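Endoglucanase A (Clostridium cellulolyticum, PDB 1EDG) probably hydrolyses internal beta-1,4-glucosidic bonds of cellulose, as an endoglucanase of glycoside hydrolase family 5. Local coordinates at residues S58-K61 with Q65-D68; M23-G28 with Y159-I164. All blocks are in the same frame, centred on the assembly; numbering follows the deposited sequence.

Interaction 1: S58-K61 with Q65-D68; sequences SGIK and QMID
Met66 and Ile60 reach toward each other and meet tip to tip. Met66 CE comes to 3.7 Å from Ile60 CD1. The same methyl lies against the backbone of Lys61, next after Ile60, with Met66 CE 3.3 Å from Lys61 O. One methionine methyl thus touches both an apolar side-chain tip and a peptide oxygen, which lie at roughly right angles to each other as seen from CE. No hydrogen bond crosses between the segments, and contact is through these few atoms. The shape of the methionine explains the reach: beyond CG the chain runs extended (chi2 175°, chi3 -162°), which carries CE well out from the helix. Ile60 answers with a straight chain of its own. Its CG1 stands opposite the backbone N. Met66 CE meets the end of this chain, nearest CD1, with CG1 just behind.

The fold here is a beta/alpha barrel of the TIM type. Helix 64-73 follows the first barrel strand, 32-34, in the chain and leads to the second, 77-80. Residues 58-61 belong to the connection that enters this helix, so the contact sets the incoming loop beside the first turn of the helix. Chain direction changes at Gly59, the first residue to leave the preceding helix, with a positive phi of 85°. At its backbone angles a CB would press on Ser58 O, which calls for glycine. A weak bond from Ile60 N to Ser58 OG, 3.4 Å long, reaches across Gly59. Ser58 OG also bonds to Glu54 O.

The packed side is the buried Met66, which also touches Arg357 of another loop. The looser side is Lys61. Its CB points away from the helix, and its side chain does not touch residues 65-68. Fully stretched and exposed, it touches Arg102 on helix 97-111 instead. Ile60, between the two, is partly exposed.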
ATOM      1  N   SER A  58      -8.693   2.204  15.111  1.00 16.96           N
ATOM      2  CA  SER A  58      -8.827   0.751  15.076  1.00 17.67           C
ATOM      3  C   SER A  58      -9.678   0.190  16.208  1.00 20.14           C
ATOM      4  O   SER A  58     -10.405  -0.787  16.027  1.00 20.83           O
ATOM      5  CB  SER A  58      -7.448   0.107  15.118  1.00 15.27           C
ATOM      6  OG  SER A  58      -6.827   0.347  16.365  1.00 15.00           O
ATOM      7  N   GLY A  59      -9.521   0.773  17.393  1.00 20.46           N
ATOM      8  CA  GLY A  59     -10.269   0.336  18.554  1.00 21.07           C
ATOM      9  C   GLY A  59      -9.658  -0.829  19.310  1.00 21.99           C
ATOM     10  O   GLY A  59     -10.269  -1.330  20.256  1.00 24.02           O
ATOM     11  N   ILE A  60      -8.449  -1.243  18.941  1.00 19.46           N
ATOM     12  CA  ILE A  60      -7.809  -2.368  19.613  1.00 19.58           C
ATOM     13  C   ILE A  60      -6.303  -2.382  19.350  1.00 20.38           C
ATOM     14  O   ILE A  60      -5.852  -2.021  18.259  1.00 20.48           O
ATOM     15  CB  ILE A  60      -8.462  -3.716  19.169  1.00 20.17           C
ATOM     16  CG1 ILE A  60      -7.878  -4.891  19.954  1.00 19.57           C
ATOM     17  CG2 ILE A  60      -8.307  -3.920  17.661  1.00 19.69           C
ATOM     18  CD1 ILE A  60      -8.563  -6.221  19.665  1.00 20.13           C
ATOM     19  N   LYS A  61      -5.529  -2.751  20.368  1.00 18.85           N
ATOM     20  CA  LYS A  61      -4.077  -2.811  20.254  1.00 20.10           C
ATOM     21  C   LYS A  61      -3.638  -4.089  19.543  1.00 20.84           C
ATOM     22  O   LYS A  61      -4.129  -5.183  19.840  1.00 19.66           O
ATOM     23  CB  LYS A  61      -3.428  -2.727  21.635  1.00 22.06           C
ATOM     24  CG  LYS A  61      -1.910  -2.672  21.608  1.00 25.39           C
ATOM     25  CD  LYS A  61      -1.336  -2.479  23.005  1.00 27.70           C
ATOM     26  CE  LYS A  61       0.180  -2.601  22.998  1.00 28.57           C
ATOM     27  NZ  LYS A  61       0.782  -2.475  24.355  1.00 31.60           N
ATOM     28  N   GLN A  65      -0.624 -12.638  18.158  1.00 21.70           N
ATOM     29  CA  GLN A  65      -1.629 -13.621  17.749  1.00 23.46           C
ATOM     30  C   GLN A  65      -2.367 -13.191  16.479  1.00 21.29           C
ATOM     31  O   GLN A  65      -2.644 -14.020  15.613  1.00 20.72           O
ATOM     32  CB  GLN A  65      -2.616 -13.903  18.896  1.00 27.95           C
ATOM     33  CG  GLN A  65      -3.994 -14.479  18.482  1.00 36.84           C
ATOM     34  CD  GLN A  65      -3.983 -15.944  17.997  1.00 41.01           C
ATOM     35  OE1 GLN A  65      -3.150 -16.354  17.177  1.00 42.46           O
ATOM     36  NE2 GLN A  65      -4.952 -16.723  18.477  1.00 42.00           N
ATOM     37  N   MET A  66      -2.658 -11.899  16.358  1.00 17.24           N
ATOM     38  CA  MET A  66      -3.344 -11.380  15.180  1.00 17.02           C
ATOM     39  C   MET A  66      -2.524 -11.664  13.924  1.00 16.24           C
ATOM     40  O   MET A  66      -3.054 -12.165  12.926  1.00 15.43           O
ATOM     41  CB  MET A  66      -3.564  -9.871  15.303  1.00 17.21           C
ATOM     42  CG  MET A  66      -4.622  -9.459  16.306  1.00 18.32           C
ATOM     43  SD  MET A  66      -4.694  -7.663  16.470  1.00 17.50           S
ATOM     44  CE  MET A  66      -5.563  -7.514  18.034  1.00 19.91           C
ATOM     45  N   ILE A  67      -1.230 -11.348  13.991  1.00 15.17           N
ATOM     46  CA  ILE A  67      -0.304 -11.547  12.878  1.00 15.16           C
ATOM     47  C   ILE A  67      -0.137 -13.044  12.576  1.00 16.57           C
ATOM     48  O   ILE A  67      -0.055 -13.443  11.408  1.00 13.77           O
ATOM     49  CB  ILE A  67       1.083 -10.876  13.160  1.00 15.39           C
ATOM     50  CG1 ILE A  67       0.904  -9.380  13.459  1.00 14.43           C
ATOM     51  CG2 ILE A  67       2.027 -11.047  11.971  1.00 14.11           C
ATOM     52  CD1 ILE A  67       0.130  -8.616  12.394  1.00 14.08           C
ATOM     53  N   ASP A  68      -0.107 -13.870  13.623  1.00 15.05           N
ATOM     54  CA  ASP A  68       0.018 -15.317  13.443  1.00 15.13           C
ATOM     55  C   ASP A  68      -1.142 -15.817  12.576  1.00 15.63           C
ATOM     56  O   ASP A  68      -0.951 -16.639  11.674  1.00 16.40           O
ATOM     57  CB  ASP A  68      -0.036 -16.050  14.791  1.00 16.36           C
ATOM     58  CG  ASP A  68       1.202 -15.839  15.644  1.00 18.11           C
ATOM     59  OD1 ASP A  68       2.256 -15.400  15.127  1.00 18.55           O
ATOM     60  OD2 ASP A  68       1.115 -16.134  16.855  1.00 20.35           O
TER

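Interaction 2: M23-G28 with Y159-I164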
ATOM      1  N   MET A  23      11.453  -9.374 -10.237  1.00 10.12           N
ATOM      2  CA  MET A  23      10.155 -10.025 -10.421  1.00 10.82           C
ATOM      3  C   MET A  23      10.014 -11.251  -9.518  1.00 10.51           C
ATOM      4  O   MET A  23       8.920 -11.543  -9.037  1.00 10.61           O
ATOM      5  CB  MET A  23       9.934 -10.403 -11.891  1.00 10.95           C
ATOM      6  CG  MET A  23      10.057  -9.231 -12.868  1.00  9.97           C
ATOM      7  SD  MET A  23       9.038  -7.798 -12.397  1.00 11.85           S
ATOM      8  CE  MET A  23       7.394  -8.432 -12.636  1.00 10.87           C
ATOM      9  N   ASN A  24      11.114 -11.962  -9.283  1.00 10.04           N
ATOM     10  CA  ASN A  24      11.090 -13.141  -8.416  1.00 10.40           C
ATOM     11  C   ASN A  24      10.900 -12.727  -6.955  1.00 10.30           C
ATOM     12  O   ASN A  24      10.247 -13.431  -6.175  1.00 10.32           O
ATOM     13  CB  ASN A  24      12.367 -13.976  -8.580  1.00 13.43           C
ATOM     14  CG  ASN A  24      12.351 -14.821  -9.852  1.00 16.11           C
ATOM     15  OD1 ASN A  24      11.337 -15.420 -10.201  1.00 19.31           O
ATOM     16  ND2 ASN A  24      13.468 -14.849 -10.557  1.00 16.36           N
ATOM     17  N   PHE A  25      11.443 -11.567  -6.593  1.00  9.92           N
ATOM     18  CA  PHE A  25      11.304 -11.053  -5.229  1.00  9.71           C
ATOM     19  C   PHE A  25       9.813 -10.809  -4.954  1.00  9.64           C
ATOM     20  O   PHE A  25       9.273 -11.253  -3.935  1.00 10.34           O
ATOM     21  CB  PHE A  25      12.099  -9.756  -5.070  1.00 10.07           C
ATOM     22  CG  PHE A  25      11.943  -9.107  -3.722  1.00  9.81           C
ATOM     23  CD1 PHE A  25      12.644  -9.585  -2.621  1.00 11.18           C
ATOM     24  CD2 PHE A  25      11.103  -8.007  -3.557  1.00 10.41           C
ATOM     25  CE1 PHE A  25      12.513  -8.972  -1.366  1.00  9.80           C
ATOM     26  CE2 PHE A  25      10.963  -7.387  -2.314  1.00  9.85           C
ATOM     27  CZ  PHE A  25      11.668  -7.870  -1.219  1.00 10.90           C
ATOM     28  N   VAL A  26       9.144 -10.139  -5.889  1.00 10.09           N
ATOM     29  CA  VAL A  26       7.716  -9.848  -5.762  1.00 11.83           C
ATOM     30  C   VAL A  26       6.865 -11.129  -5.657  1.00 12.90           C
ATOM     31  O   VAL A  26       5.925 -11.194  -4.856  1.00 11.44           O
ATOM     32  CB  VAL A  26       7.236  -8.922  -6.923  1.00 13.04           C
ATOM     33  CG1 VAL A  26       5.721  -8.859  -6.989  1.00 15.26           C
ATOM     34  CG2 VAL A  26       7.792  -7.528  -6.712  1.00 13.46           C
ATOM     35  N   LYS A  27       7.193 -12.145  -6.451  1.00 11.76           N
ATOM     36  CA  LYS A  27       6.460 -13.401  -6.385  1.00 12.49           C
ATOM     37  C   LYS A  27       6.538 -13.971  -4.970  1.00 10.15           C
ATOM     38  O   LYS A  27       5.554 -14.502  -4.465  1.00 11.33           O
ATOM     39  CB  LYS A  27       7.034 -14.410  -7.378  1.00 15.45           C
ATOM     40  CG  LYS A  27       6.808 -14.036  -8.820  1.00 21.79           C
ATOM     41  CD  LYS A  27       7.552 -14.982  -9.754  1.00 27.27           C
ATOM     42  CE  LYS A  27       7.056 -16.410  -9.627  1.00 29.14           C
ATOM     43  NZ  LYS A  27       7.768 -17.288 -10.597  1.00 33.70           N
ATOM     44  N   GLY A  28       7.699 -13.833  -4.332  1.00  9.07           N
ATOM     45  CA  GLY A  28       7.894 -14.337  -2.984  1.00  9.47           C
ATOM     46  C   GLY A  28       7.019 -13.663  -1.941  1.00 11.25           C
ATOM     47  O   GLY A  28       6.690 -14.271  -0.916  1.00 11.92           O
ATOM     48  N   TYR A 159      17.888  -4.949   9.651  1.00 16.85           N
ATOM     49  CA  TYR A 159      16.898  -5.829   9.040  1.00 16.23           C
ATOM     50  C   TYR A 159      17.282  -6.101   7.588  1.00 15.60           C
ATOM     51  O   TYR A 159      17.740  -5.199   6.887  1.00 15.58           O
ATOM     52  CB  TYR A 159      15.504  -5.211   9.127  1.00 15.76           C
ATOM     53  CG  TYR A 159      14.952  -5.135  10.539  1.00 16.01           C
ATOM     54  CD1 TYR A 159      15.540  -4.306  11.495  1.00 15.17           C
ATOM     55  CD2 TYR A 159      13.841  -5.889  10.916  1.00 15.49           C
ATOM     56  CE1 TYR A 159      15.037  -4.228  12.787  1.00 15.35           C
ATOM     57  CE2 TYR A 159      13.326  -5.819  12.213  1.00 16.31           C
ATOM     58  CZ  TYR A 159      13.930  -4.985  13.139  1.00 15.80           C
ATOM     59  OH  TYR A 159      13.429  -4.894  14.415  1.00 17.32           O
ATOM     60  N   ASP A 160      17.132  -7.349   7.148  1.00 16.65           N
ATOM     61  CA  ASP A 160      17.488  -7.714   5.777  1.00 15.79           C
ATOM     62  C   ASP A 160      16.389  -7.392   4.763  1.00 16.05           C
ATOM     63  O   ASP A 160      15.439  -6.668   5.086  1.00 15.13           O
ATOM     64  CB  ASP A 160      17.941  -9.184   5.689  1.00 17.41           C
ATOM     65  CG  ASP A 160      16.815 -10.194   5.940  1.00 20.31           C
ATOM     66  OD1 ASP A 160      15.635  -9.825   6.140  1.00 18.94           O
ATOM     67  OD2 ASP A 160      17.134 -11.402   5.924  1.00 24.24           O
ATOM     68  N   GLU A 161      16.485  -7.982   3.571  1.00 14.94           N
ATOM     69  CA  GLU A 161      15.529  -7.751   2.487  1.00 16.67           C
ATOM     70  C   GLU A 161      14.059  -8.000   2.804  1.00 13.15           C
ATOM     71  O   GLU A 161      13.190  -7.638   2.016  1.00 12.66           O
ATOM     72  CB  GLU A 161      15.931  -8.511   1.211  1.00 21.41           C
ATOM     73  CG  GLU A 161      15.729 -10.033   1.243  1.00 30.12           C
ATOM     74  CD  GLU A 161      16.725 -10.774   2.137  1.00 35.23           C
ATOM     75  OE1 GLU A 161      17.903 -10.349   2.233  1.00 37.29           O
ATOM     76  OE2 GLU A 161      16.326 -11.799   2.740  1.00 38.07           O
ATOM     77  N   HIS A 162      13.771  -8.620   3.945  1.00 11.90           N
ATOM     78  CA  HIS A 162      12.384  -8.848   4.328  1.00 12.13           C
ATOM     79  C   HIS A 162      11.672  -7.533   4.661  1.00 11.39           C
ATOM     80  O   HIS A 162      10.445  -7.474   4.654  1.00 13.53           O
ATOM     81  CB  HIS A 162      12.291  -9.831   5.490  1.00 13.15           C
ATOM     82  CG  HIS A 162      12.442 -11.256   5.066  1.00 15.71           C
ATOM     83  ND1 HIS A 162      13.667 -11.828   4.796  1.00 19.14           N
ATOM     84  CD2 HIS A 162      11.515 -12.206   4.796  1.00 16.94           C
ATOM     85  CE1 HIS A 162      13.487 -13.067   4.371  1.00 18.49           C
ATOM     86  NE2 HIS A 162      12.191 -13.320   4.362  1.00 17.36           N
ATOM     87  N   LEU A 163      12.443  -6.486   4.950  1.00  9.64           N
ATOM     88  CA  LEU A 163      11.876  -5.174   5.256  1.00  9.61           C
ATOM     89  C   LEU A 163      12.033  -4.240   4.051  1.00  8.34           C
ATOM     90  O   LEU A 163      13.144  -4.016   3.560  1.00  8.54           O
ATOM     91  CB  LEU A 163      12.551  -4.571   6.494  1.00 10.75           C
ATOM     92  CG  LEU A 163      12.090  -3.181   6.940  1.00 11.33           C
ATOM     93  CD1 LEU A 163      10.610  -3.199   7.287  1.00 11.12           C
ATOM     94  CD2 LEU A 163      12.922  -2.726   8.136  1.00 11.28           C
ATOM     95  N   ILE A 164      10.907  -3.711   3.584  1.00  7.28           N
ATOM     96  CA  ILE A 164      10.840  -2.817   2.426  1.00  8.66           C
ATOM     97  C   ILE A 164      10.373  -1.437   2.905  1.00  9.75           C
ATOM     98  O   ILE A 164       9.492  -1.355   3.768  1.00  9.49           O
ATOM     99  CB  ILE A 164       9.802  -3.363   1.408  1.00  9.06           C
ATOM    100  CG1 ILE A 164      10.184  -4.790   0.989  1.00  9.09           C
ATOM    101  CG2 ILE A 164       9.677  -2.436   0.194  1.00  9.86           C
ATOM    102  CD1 ILE A 164       9.022  -5.598   0.437  1.00 12.00           C
TER
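The Phe25 ring turns its edge to Glu161 O and Ile164 CD1, and the ring of Tyr218 stacks with it. At this edge Glu161 O lies in the ring plane, with Phe25 CZ 3.6 Å and Phe25 CE1 3.7 Å from it. The carbonyl oxygen therefore meets the rim of C-H groups, whose slight positive charge probably favours it. Further round the same edge, near the plane, sits Ile164, whose CD1 is 3.8 Å from Phe25 CE2. Phe25 and Ile164 come from opposite directions. The ring is sent out from the helix because CG is turned opposite the backbone N (chi1 176°). Glu161 CG is 4.3 Å from Phe25 CE1, and beyond it the glutamate chain leads away.

This places helix 21-29 beneath a TIM barrel. The helix precedes the first barrel strand, and residues 159-164 form the entry to the fourth, 163-166. Tyr218 just precedes the fifth strand. Gly28 O bonds to Asn76 before the second, and Val26 touches Pro302 before the seventh. All are at the N-terminal ends of the strands, the side away from the active site in barrels of this kind.

A type I turn from Asp160 to Leu163 presents Glu161 O to the ring. The turn is closed by Leu163 N to Asp160 O, 3.0 Å. Asp160 OD1 accepts from His162 N at 3.1 Å, which makes an Asx turn. A separate His-carboxylate hydrogen bond runs from His162 ND1 to the same Asp160 OD1, also 3.1 Å, from the same face of the carboxylate. This ND1 bond is bent (142°), although the oxygen lies close to the imidazole plane. The His162 ring also stacks with Tyr116. Ile164 is joined to strand 116-120 by backbone bonds with Val117 and Leu119.

Both contacts belong to the same beta/alpha barrel but share no helix or strand. Their centres are 24 Å apart, and their nearest atoms about 12 Å. Along the chain, interaction 1 is nested inside the span closed by interaction 2. Interaction 1 is local, with three residues between its segments, and sits at the outer helix that links the first and second strands. Interaction 2 joins segments whose nearest ends are 131 positions apart, bringing the helix before the first strand to the start of the fourth. One contact sets a loop beside the start of helix 64-73, on the outside of the barrel, while the other ties the N-terminal helix to the base of the barrel.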